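PDB 3CE2: putative peptidase from Chlamydophila abortus, which probably acts as a zinc-dependent oligopeptidase of the M3B family, cutting small bioactive peptides. Local coordinates for residues A38-F43 with T111-L116; V334-T339 with Y395-I400. One frame throughout, in Å; residues are numbered along the deposited sequence.

Both contacts are apolar and lie on or at the end of helices, with no hydrogen bond passing between the paired segments, but in different parts of this mostly helical chain. Their centres are about 38 Å apart and their nearest atoms about 24 Å, so neither touches the other, and along the sequence interaction 1 closes before interaction 2 opens. Interaction 1 is the more peripheral, its centre about 29 Å from that of the chain, and lies away from the known metal sites. Interaction 2, at about 21 Å by the same measure, involves the helix that supplies His402 and His406 to zinc; the side chain of Ile400 is about 12 Å from a bound zinc ion.

Interaction 1 (A38-F43 with T111-L116); sequences ADLDSF and THLHTL
Thr111 O, two residues before the Leu113 that meets Leu40 and Phe43, accepts two hydrogen bonds: the backbone N of Thr115 at 3.1 Å, and Thr115 OG1, also 3.1 Å from Thr111 O. The hydroxyl stands 33° off the carbonyl plane, and the two donors come from opposite faces of it, which fixes the Thr115 side chain against its own helix.

The contact itself is a small apolar cluster built on one methyl group. Leu113 CD1 lies 3.8 Å from Phe43 CD2, and the CB and CG atoms of Phe43 are only slightly farther off; the methyl approaches the ring at a slant. The same Leu113 CD1 sits 4.0 Å from Leu40 CD1. With CG opposite the backbone N (chi1 -179°), Leu40 extends a methyl across to Leu113, so that Leu40 and Phe43 both meet the one methyl, Leu113 CD1.

Lys82 adds a cation-pi contact to Phe43, and the Trp53 ring meets that of Phe43 steeply while also touching Leu113. The cluster thus joins the last part of helix 33-42 to helix 101-120, with helix 66-96 packing on Phe43 through Leu83 and Leu86.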
# COMPACT_ATOMS: atom_id res chain seq x y z
N ALA A 38 26.83 0.64 21.65
CA ALA A 38 26.97 1.55 22.78
C ALA A 38 25.61 2.17 23.14
O ALA A 38 25.14 2.09 24.28
CB ALA A 38 28.00 2.62 22.46
N ASP A 39 24.97 2.78 22.14
CA ASP A 39 23.65 3.35 22.31
C ASP A 39 22.61 2.32 22.78
O ASP A 39 21.91 2.57 23.75
CB ASP A 39 23.20 4.00 21.00
CG ASP A 39 22.58 5.36 21.22
OD1 ASP A 39 23.15 6.13 22.03
OD2 ASP A 39 21.54 5.65 20.59
N LEU A 40 22.50 1.18 22.09
CA LEU A 40 21.57 0.12 22.50
C LEU A 40 21.73 -0.15 23.98
O LEU A 40 20.76 -0.45 24.69
CB LEU A 40 21.84 -1.18 21.74
CG LEU A 40 20.90 -2.36 22.08
CD1 LEU A 40 19.58 -2.30 21.29
CD2 LEU A 40 21.56 -3.73 21.86
N ASP A 41 22.97 -0.03 24.44
CA ASP A 41 23.31 -0.28 25.83
C ASP A 41 22.65 0.70 26.82
O ASP A 41 22.10 0.25 27.83
CB ASP A 41 24.85 -0.32 26.02
CG ASP A 41 25.48 -1.62 25.50
OD1 ASP A 41 24.74 -2.59 25.21
OD2 ASP A 41 26.72 -1.69 25.39
N SER A 42 22.68 2.01 26.52
CA SER A 42 22.12 3.05 27.43
C SER A 42 20.85 2.58 28.11
O SER A 42 20.55 2.96 29.25
CB SER A 42 21.81 4.37 26.72
OG SER A 42 22.22 4.38 25.37
N PHE A 43 20.07 1.78 27.39
CA PHE A 43 18.79 1.34 27.91
C PHE A 43 18.92 0.44 29.14
O PHE A 43 18.04 0.46 30.01
CB PHE A 43 17.97 0.68 26.80
CG PHE A 43 17.35 1.66 25.87
CD1 PHE A 43 16.37 2.52 26.32
CD2 PHE A 43 17.75 1.74 24.55
CE1 PHE A 43 15.79 3.44 25.47
CE2 PHE A 43 17.17 2.65 23.69
CZ PHE A 43 16.19 3.50 24.15
N THR A 111 14.74 -5.44 18.14
CA THR A 111 13.39 -5.94 17.96
C THR A 111 12.81 -6.33 19.33
O THR A 111 11.66 -6.01 19.65
CB THR A 111 13.35 -7.13 16.96
OG1 THR A 111 13.80 -6.68 15.68
CG2 THR A 111 11.90 -7.71 16.82
N HIS A 112 13.61 -7.02 20.12
CA HIS A 112 13.15 -7.47 21.43
C HIS A 112 12.83 -6.23 22.26
O HIS A 112 11.79 -6.17 22.91
CB HIS A 112 14.23 -8.31 22.11
CG HIS A 112 13.95 -8.62 23.54
ND1 HIS A 112 12.88 -9.40 23.94
CD2 HIS A 112 14.60 -8.27 24.68
CE1 HIS A 112 12.88 -9.51 25.26
NE2 HIS A 112 13.92 -8.83 25.73
N LEU A 113 13.71 -5.23 22.20
CA LEU A 113 13.50 -3.95 22.88
C LEU A 113 12.18 -3.26 22.52
O LEU A 113 11.50 -2.71 23.39
CB LEU A 113 14.66 -3.00 22.62
CG LEU A 113 15.63 -3.03 23.79
CD1 LEU A 113 16.56 -1.79 23.83
CD2 LEU A 113 14.77 -3.12 25.03
N HIS A 114 11.82 -3.30 21.24
CA HIS A 114 10.58 -2.71 20.79
C HIS A 114 9.40 -3.44 21.39
O HIS A 114 8.40 -2.82 21.70
CB HIS A 114 10.47 -2.74 19.27
CG HIS A 114 11.09 -1.56 18.60
ND1 HIS A 114 12.45 -1.44 18.42
CD2 HIS A 114 10.54 -0.44 18.07
CE1 HIS A 114 12.72 -0.31 17.79
NE2 HIS A 114 11.58 0.32 17.57
N THR A 115 9.53 -4.75 21.55
CA THR A 115 8.42 -5.52 22.09
C THR A 115 8.27 -5.24 23.59
O THR A 115 7.16 -5.29 24.14
CB THR A 115 8.60 -7.04 21.81
OG1 THR A 115 8.87 -7.23 20.42
CG2 THR A 115 7.32 -7.81 22.16
N LEU A 116 9.38 -4.91 24.22
CA LEU A 116 9.36 -4.61 25.64
C LEU A 116 8.65 -3.27 25.80
O LEU A 116 7.64 -3.16 26.51
CB LEU A 116 10.80 -4.53 26.17
CG LEU A 116 11.17 -5.38 27.39
CD1 LEU A 116 10.42 -6.72 27.40
CD2 LEU A 116 12.69 -5.60 27.41

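Interaction 2 (V334-T339 with Y395-I400); sequences VDLIYT and YDVSVI
The zinc-binding helix 394-416 carries the HExxH motif of this metallopeptidase family, with His402 and His406 on zinc and Glu430 completing the site, and just ahead of that motif Val397 and Ile400 pack against Leu336 and Ile337. The paired helical segments run 10.0 Å apart at closest approach and cross at -54°.

Val397 places CG1 against both Leu336 and Ile337. Its chi1 of -176° sets CG1 opposite the backbone N, where it lies 4.0 Å from Leu336 CD2, the two side chains crossing nearly at right angles. The same Val397 CG1 is 4.0 Å from Ile337 CD1, but here the two side chains lie alongside and point opposite ways, and Ile337 CD1 also lies 3.9 Å from Val397 O. Farther back on the same isoleucine, CG1 of Ile337 meets CG2 of Ile400 at 4.0 Å in a slanting contact. Ile337 therefore spans one turn of the zinc helix, its tip on Val397 and its inner methylene on Ile400.

On the same helix, Tyr395 O accepts both the backbone N of Val399 and Ser398 OG, the latter at 3.1 Å from Tyr395 O, tying the serine hydroxyl to its own helix.

The side chain of Ile400 is about 7 Å from that of His402 and about 12 Å from a bound zinc ion, so the contact lies near the metal site without forming part of it. Ile400 also touches Phe330 and Ala333 of helix 330-340, while Leu352 and Leu356 of helix 345-357 cover Ile337 and Ile400 respectively. Helices 330-340, 345-357 and 394-416 thus meet around Ile337 and Ile400, with Leu388 of the loop preceding the zinc helix packing on Ile400.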
# COMPACT_ATOMS: atom_id res chain seq x y z
N VAL A 334 19.33 7.58 -13.66
CA VAL A 334 19.25 8.89 -13.05
C VAL A 334 18.98 10.02 -14.06
O VAL A 334 18.09 10.84 -13.85
CB VAL A 334 20.50 9.20 -12.24
CG1 VAL A 334 20.37 10.58 -11.63
CG2 VAL A 334 20.69 8.14 -11.15
N ASP A 335 19.72 10.07 -15.15
CA ASP A 335 19.50 11.12 -16.14
C ASP A 335 18.07 11.06 -16.64
O ASP A 335 17.44 12.10 -16.91
CB ASP A 335 20.46 10.97 -17.33
CG ASP A 335 21.90 11.16 -16.93
OD1 ASP A 335 22.13 11.76 -15.85
OD2 ASP A 335 22.80 10.72 -17.68
N LEU A 336 17.55 9.85 -16.75
CA LEU A 336 16.19 9.63 -17.21
C LEU A 336 15.18 10.16 -16.18
O LEU A 336 14.30 10.95 -16.51
CB LEU A 336 15.97 8.14 -17.49
CG LEU A 336 14.79 7.80 -18.41
CD1 LEU A 336 14.84 8.67 -19.67
CD2 LEU A 336 14.80 6.33 -18.75
N ILE A 337 15.33 9.73 -14.93
CA ILE A 337 14.48 10.21 -13.86
C ILE A 337 14.49 11.73 -13.88
O ILE A 337 13.44 12.38 -13.93
CB ILE A 337 14.98 9.74 -12.48
CG1 ILE A 337 14.80 8.23 -12.33
CG2 ILE A 337 14.24 10.47 -11.36
CD1 ILE A 337 13.43 7.79 -12.70
N TYR A 338 15.70 12.29 -13.86
CA TYR A 338 15.90 13.72 -13.76
C TYR A 338 15.10 14.51 -14.80
O TYR A 338 14.46 15.51 -14.48
CB TYR A 338 17.39 14.03 -13.86
CG TYR A 338 17.73 15.46 -13.53
CD1 TYR A 338 17.90 15.85 -12.21
CD2 TYR A 338 17.88 16.41 -14.53
CE1 TYR A 338 18.22 17.16 -11.90
CE2 TYR A 338 18.19 17.73 -14.22
CZ TYR A 338 18.36 18.09 -12.91
OH TYR A 338 18.66 19.40 -12.59
N THR A 339 15.12 14.08 -16.05
CA THR A 339 14.34 14.81 -17.04
C THR A 339 12.87 14.44 -16.99
O THR A 339 12.00 15.27 -17.26
CB THR A 339 14.88 14.61 -18.48
OG1 THR A 339 14.93 13.21 -18.79
CG2 THR A 339 16.28 15.23 -18.63
N TYR A 395 11.98 -1.64 -16.18
CA TYR A 395 11.34 -1.95 -14.91
C TYR A 395 12.17 -1.40 -13.74
O TYR A 395 11.62 -0.76 -12.84
CB TYR A 395 11.13 -3.45 -14.73
CG TYR A 395 10.61 -3.79 -13.35
CD1 TYR A 395 9.26 -3.57 -13.01
CD2 TYR A 395 11.47 -4.30 -12.37
CE1 TYR A 395 8.77 -3.88 -11.72
CE2 TYR A 395 11.01 -4.60 -11.08
CZ TYR A 395 9.66 -4.39 -10.75
OH TYR A 395 9.22 -4.69 -9.47
N ASP A 396 13.47 -1.64 -13.76
CA ASP A 396 14.40 -1.07 -12.77
C ASP A 396 14.25 0.45 -12.62
O ASP A 396 14.07 0.96 -11.51
CB ASP A 396 15.86 -1.35 -13.16
CG ASP A 396 16.32 -2.74 -12.78
OD1 ASP A 396 16.49 -3.00 -11.57
OD2 ASP A 396 16.55 -3.56 -13.69
N VAL A 397 14.34 1.16 -13.74
CA VAL A 397 14.23 2.61 -13.73
C VAL A 397 12.97 3.06 -13.00
O VAL A 397 13.03 3.95 -12.15
CB VAL A 397 14.25 3.17 -15.16
CG1 VAL A 397 14.24 4.68 -15.12
CG2 VAL A 397 15.48 2.68 -15.89
N SER A 398 11.84 2.42 -13.29
CA SER A 398 10.60 2.83 -12.66
C SER A 398 10.56 2.50 -11.15
O SER A 398 9.86 3.15 -10.37
CB SER A 398 9.40 2.20 -13.38
OG SER A 398 9.08 0.99 -12.74
N VAL A 399 11.32 1.49 -10.75
CA VAL A 399 11.44 1.15 -9.33
C VAL A 399 12.18 2.29 -8.60
O VAL A 399 11.83 2.67 -7.48
CB VAL A 399 12.11 -0.24 -9.14
CG1 VAL A 399 12.56 -0.44 -7.71
CG2 VAL A 399 11.14 -1.34 -9.53
N ILE A 400 13.20 2.85 -9.25
CA ILE A 400 13.82 4.06 -8.73
C ILE A 400 12.79 5.19 -8.64
O ILE A 400 12.74 5.89 -7.63
CB ILE A 400 14.94 4.55 -9.64
CG1 ILE A 400 16.09 3.57 -9.65
CG2 ILE A 400 15.44 5.91 -9.19
CD1 ILE A 400 17.16 3.99 -10.62